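Local coordinates for protein endo-1,4-beta-xylanase (Pseudoalteromonas haloplanktis, PDB 1H12) that probably hydrolyses internal beta-1,4-glycosidic linkages in xylan and related beta-glucans, as a cold-adapted family 8 glycoside hydrolase, at residues Leu235-Val243 / Pro252-Pro262. Residues are numbered along the deposited sequence; the frame is centred on the assembly and turned at random.
Sequences LLKNHFTKV and PTFLSRLDGSP
The imidazole of H239 bridges two points of the loop 252-262, using both ring nitrogens. ND1 donates to G260 O at 2.8 Å, and T253 N donates to NE2 at 3.0 Å. Both partners lie at the ring edge, T253 N only 2° from its plane, which fixes the ring's rotation and has the proton on ND1. With CG anti to the backbone N (chi1 -171°), the ring reaches in between the two limbs of the loop; P252 CB meets its edge, while V243 CG1 lies off-centre over one face. Replacing H239 by an alanine is likely to leave G260 O and T253 N without their common partner and the two limbs no longer tied to each other. G260, at the end of a type I turn from R257, comes so close to the helix that a CB would collide with H239 N; its backbone angles (phi 92°) would also press a CB against the preceding carbonyl O. Farther out, K242, bent at chi2, brings NZ to S261 OG, whose hydroxyl donates to D259 OD1; one water joins N238 ND2 to L258 O. V243 CG1 packs on P262 CG at 3.7 Å. The arrangement is a turn-tipped loop folded back on the C-terminal end of helix 219-243 and joined to it by a bridging histidine, within the helix-rich family 8 fold.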
# COMPACT_ATOMS: atom_id res chain seq x y z
N LEU A 235 -3.96 1.87 -17.03
CA LEU A 235 -2.55 2.15 -16.80
C LEU A 235 -1.81 0.87 -16.41
O LEU A 235 -0.73 0.58 -16.94
CB LEU A 235 -2.41 3.25 -15.72
CG LEU A 235 -1.02 3.68 -15.27
CD1 LEU A 235 -0.34 2.73 -14.34
CD2 LEU A 235 -0.13 4.00 -16.42
N LEU A 236 -2.37 0.13 -15.46
CA LEU A 236 -1.73 -1.10 -15.04
C LEU A 236 -1.66 -2.12 -16.16
O LEU A 236 -0.63 -2.77 -16.35
CB LEU A 236 -2.39 -1.69 -13.80
CG LEU A 236 -2.15 -0.90 -12.50
CD1 LEU A 236 -2.98 -1.49 -11.40
CD2 LEU A 236 -0.65 -0.87 -12.15
N LYS A 237 -2.74 -2.29 -16.90
CA LYS A 237 -2.71 -3.20 -18.06
C LYS A 237 -1.64 -2.80 -19.03
O LYS A 237 -0.89 -3.64 -19.53
CB LYS A 237 -4.08 -3.17 -18.77
CG LYS A 237 -5.17 -3.79 -18.12
CD LYS A 237 -6.50 -3.77 -19.00
CE LYS A 237 -7.45 -2.75 -18.42
NZ LYS A 237 -7.82 -3.12 -16.99
N ASN A 238 -1.57 -1.53 -19.33
CA ASN A 238 -0.56 -1.03 -20.27
C ASN A 238 0.85 -1.24 -19.73
O ASN A 238 1.75 -1.62 -20.47
CB ASN A 238 -0.81 0.45 -20.58
CG ASN A 238 -2.02 0.69 -21.46
OD1 ASN A 238 -2.52 -0.24 -22.12
ND2 ASN A 238 -2.47 1.97 -21.51
N HIS A 239 1.04 -0.95 -18.44
CA HIS A 239 2.35 -1.16 -17.83
C HIS A 239 2.76 -2.61 -17.92
O HIS A 239 3.91 -2.92 -18.29
CB HIS A 239 2.30 -0.68 -16.38
CG HIS A 239 3.64 -0.65 -15.70
ND1 HIS A 239 4.66 0.16 -16.12
CD2 HIS A 239 4.11 -1.34 -14.65
CE1 HIS A 239 5.71 -0.04 -15.29
NE2 HIS A 239 5.41 -0.96 -14.40
N PHE A 240 1.86 -3.51 -17.59
CA PHE A 240 2.17 -4.93 -17.66
C PHE A 240 2.45 -5.39 -19.08
O PHE A 240 3.27 -6.28 -19.28
CB PHE A 240 1.15 -5.78 -16.90
CG PHE A 240 1.43 -5.81 -15.43
CD1 PHE A 240 2.47 -6.58 -14.95
CD2 PHE A 240 0.68 -5.05 -14.50
CE1 PHE A 240 2.78 -6.61 -13.61
CE2 PHE A 240 0.98 -5.09 -13.17
CZ PHE A 240 2.04 -5.85 -12.73
N THR A 241 1.78 -4.84 -20.07
CA THR A 241 2.11 -5.13 -21.46
C THR A 241 3.53 -4.67 -21.76
O THR A 241 4.29 -5.38 -22.39
CB THR A 241 1.09 -4.46 -22.38
OG1 THR A 241 -0.22 -4.99 -22.15
CG2 THR A 241 1.44 -4.66 -23.87
N LYS A 242 3.87 -3.48 -21.34
CA LYS A 242 5.17 -2.90 -21.63
C LYS A 242 6.29 -3.60 -20.92
O LYS A 242 7.40 -3.65 -21.47
CB LYS A 242 5.19 -1.40 -21.34
CG LYS A 242 4.25 -0.59 -22.22
CD LYS A 242 4.81 -0.03 -23.26
CE LYS A 242 3.90 1.15 -23.86
NZ LYS A 242 4.99 1.86 -24.65
N VAL A 243 6.05 -4.18 -19.74
CA VAL A 243 7.12 -4.90 -19.06
C VAL A 243 7.20 -6.39 -19.40
O VAL A 243 8.08 -7.08 -18.94
CB VAL A 243 7.12 -4.71 -17.52
CG1 VAL A 243 7.27 -3.26 -17.17
CG2 VAL A 243 5.92 -5.34 -16.84
N PRO A 252 6.97 -5.22 -12.81
CA PRO A 252 6.64 -3.81 -12.90
C PRO A 252 7.75 -2.95 -12.28
O PRO A 252 8.60 -3.46 -11.55
CB PRO A 252 5.34 -3.73 -12.10
CG PRO A 252 5.55 -4.77 -11.02
CD PRO A 252 6.28 -5.91 -11.71
N THR A 253 7.70 -1.64 -12.57
CA THR A 253 8.79 -0.75 -12.21
C THR A 253 8.34 0.35 -11.24
O THR A 253 7.15 0.60 -11.04
CB THR A 253 9.48 -0.17 -13.44
OG1 THR A 253 8.63 0.75 -14.13
CG2 THR A 253 9.86 -1.28 -14.41
N PHE A 254 9.33 1.00 -10.68
CA PHE A 254 9.18 2.12 -9.76
C PHE A 254 8.32 3.25 -10.35
O PHE A 254 7.35 3.69 -9.76
CB PHE A 254 10.60 2.59 -9.38
CG PHE A 254 10.69 3.87 -8.62
CD1 PHE A 254 9.72 4.30 -7.72
CD2 PHE A 254 11.82 4.68 -8.79
CE1 PHE A 254 9.87 5.52 -7.04
CE2 PHE A 254 11.98 5.88 -8.12
CZ PHE A 254 11.00 6.29 -7.27
N LEU A 255 8.73 3.74 -11.53
CA LEU A 255 8.10 4.87 -12.16
C LEU A 255 7.65 4.52 -13.58
O LEU A 255 8.27 3.70 -14.26
CB LEU A 255 9.05 6.08 -12.23
CG LEU A 255 9.41 6.67 -10.87
CD1 LEU A 255 10.47 7.74 -11.03
CD2 LEU A 255 8.19 7.24 -10.15
N SER A 256 6.57 5.18 -14.02
CA SER A 256 6.00 4.98 -15.31
C SER A 256 5.48 6.28 -15.88
O SER A 256 4.99 7.17 -15.14
CB SER A 256 4.80 4.01 -15.19
OG SER A 256 4.15 3.73 -16.42
N ARG A 257 5.49 6.40 -17.19
CA ARG A 257 4.73 7.44 -17.86
C ARG A 257 3.26 7.09 -17.86
O ARG A 257 2.86 5.98 -17.50
CB ARG A 257 5.25 7.63 -19.31
CG ARG A 257 6.72 7.93 -19.33
CD ARG A 257 7.01 9.17 -18.54
NE ARG A 257 8.38 9.68 -18.70
CZ ARG A 257 8.82 10.77 -18.12
NH1 ARG A 257 8.02 11.48 -17.33
NH2 ARG A 257 10.06 11.18 -18.29
N LEU A 258 2.41 8.04 -18.27
CA LEU A 258 0.96 7.84 -18.20
C LEU A 258 0.43 6.84 -19.18
O LEU A 258 -0.67 6.37 -19.03
CB LEU A 258 0.25 9.18 -18.25
CG LEU A 258 0.57 10.15 -17.14
CD1 LEU A 258 -0.40 11.30 -17.16
CD2 LEU A 258 0.71 9.62 -15.79
N ASP A 259 1.24 6.45 -20.18
CA ASP A 259 0.92 5.39 -21.12
C ASP A 259 1.38 4.01 -20.63
O ASP A 259 1.26 3.02 -21.38
CB ASP A 259 1.41 5.70 -22.51
CG ASP A 259 2.87 5.65 -22.62
OD1 ASP A 259 3.63 5.48 -21.63
OD2 ASP A 259 3.41 5.86 -23.75
N GLY A 260 1.96 3.93 -19.44
CA GLY A 260 2.47 2.71 -18.87
C GLY A 260 3.92 2.43 -19.15
O GLY A 260 4.46 1.42 -18.66
N SER A 261 4.59 3.26 -19.93
CA SER A 261 5.97 3.01 -20.27
C SER A 261 6.86 3.20 -19.05
O SER A 261 6.85 4.28 -18.45
CB SER A 261 6.47 4.01 -21.34
OG SER A 261 5.77 3.86 -22.54
N PRO A 262 7.68 2.22 -18.67
CA PRO A 262 8.66 2.47 -17.61
C PRO A 262 9.49 3.71 -17.88
O PRO A 262 9.95 3.92 -19.01
CB PRO A 262 9.50 1.20 -17.59
CG PRO A 262 8.54 0.14 -18.09
CD PRO A 262 7.74 0.83 -19.16
O HOH W 1 -2.43 4.24 -19.60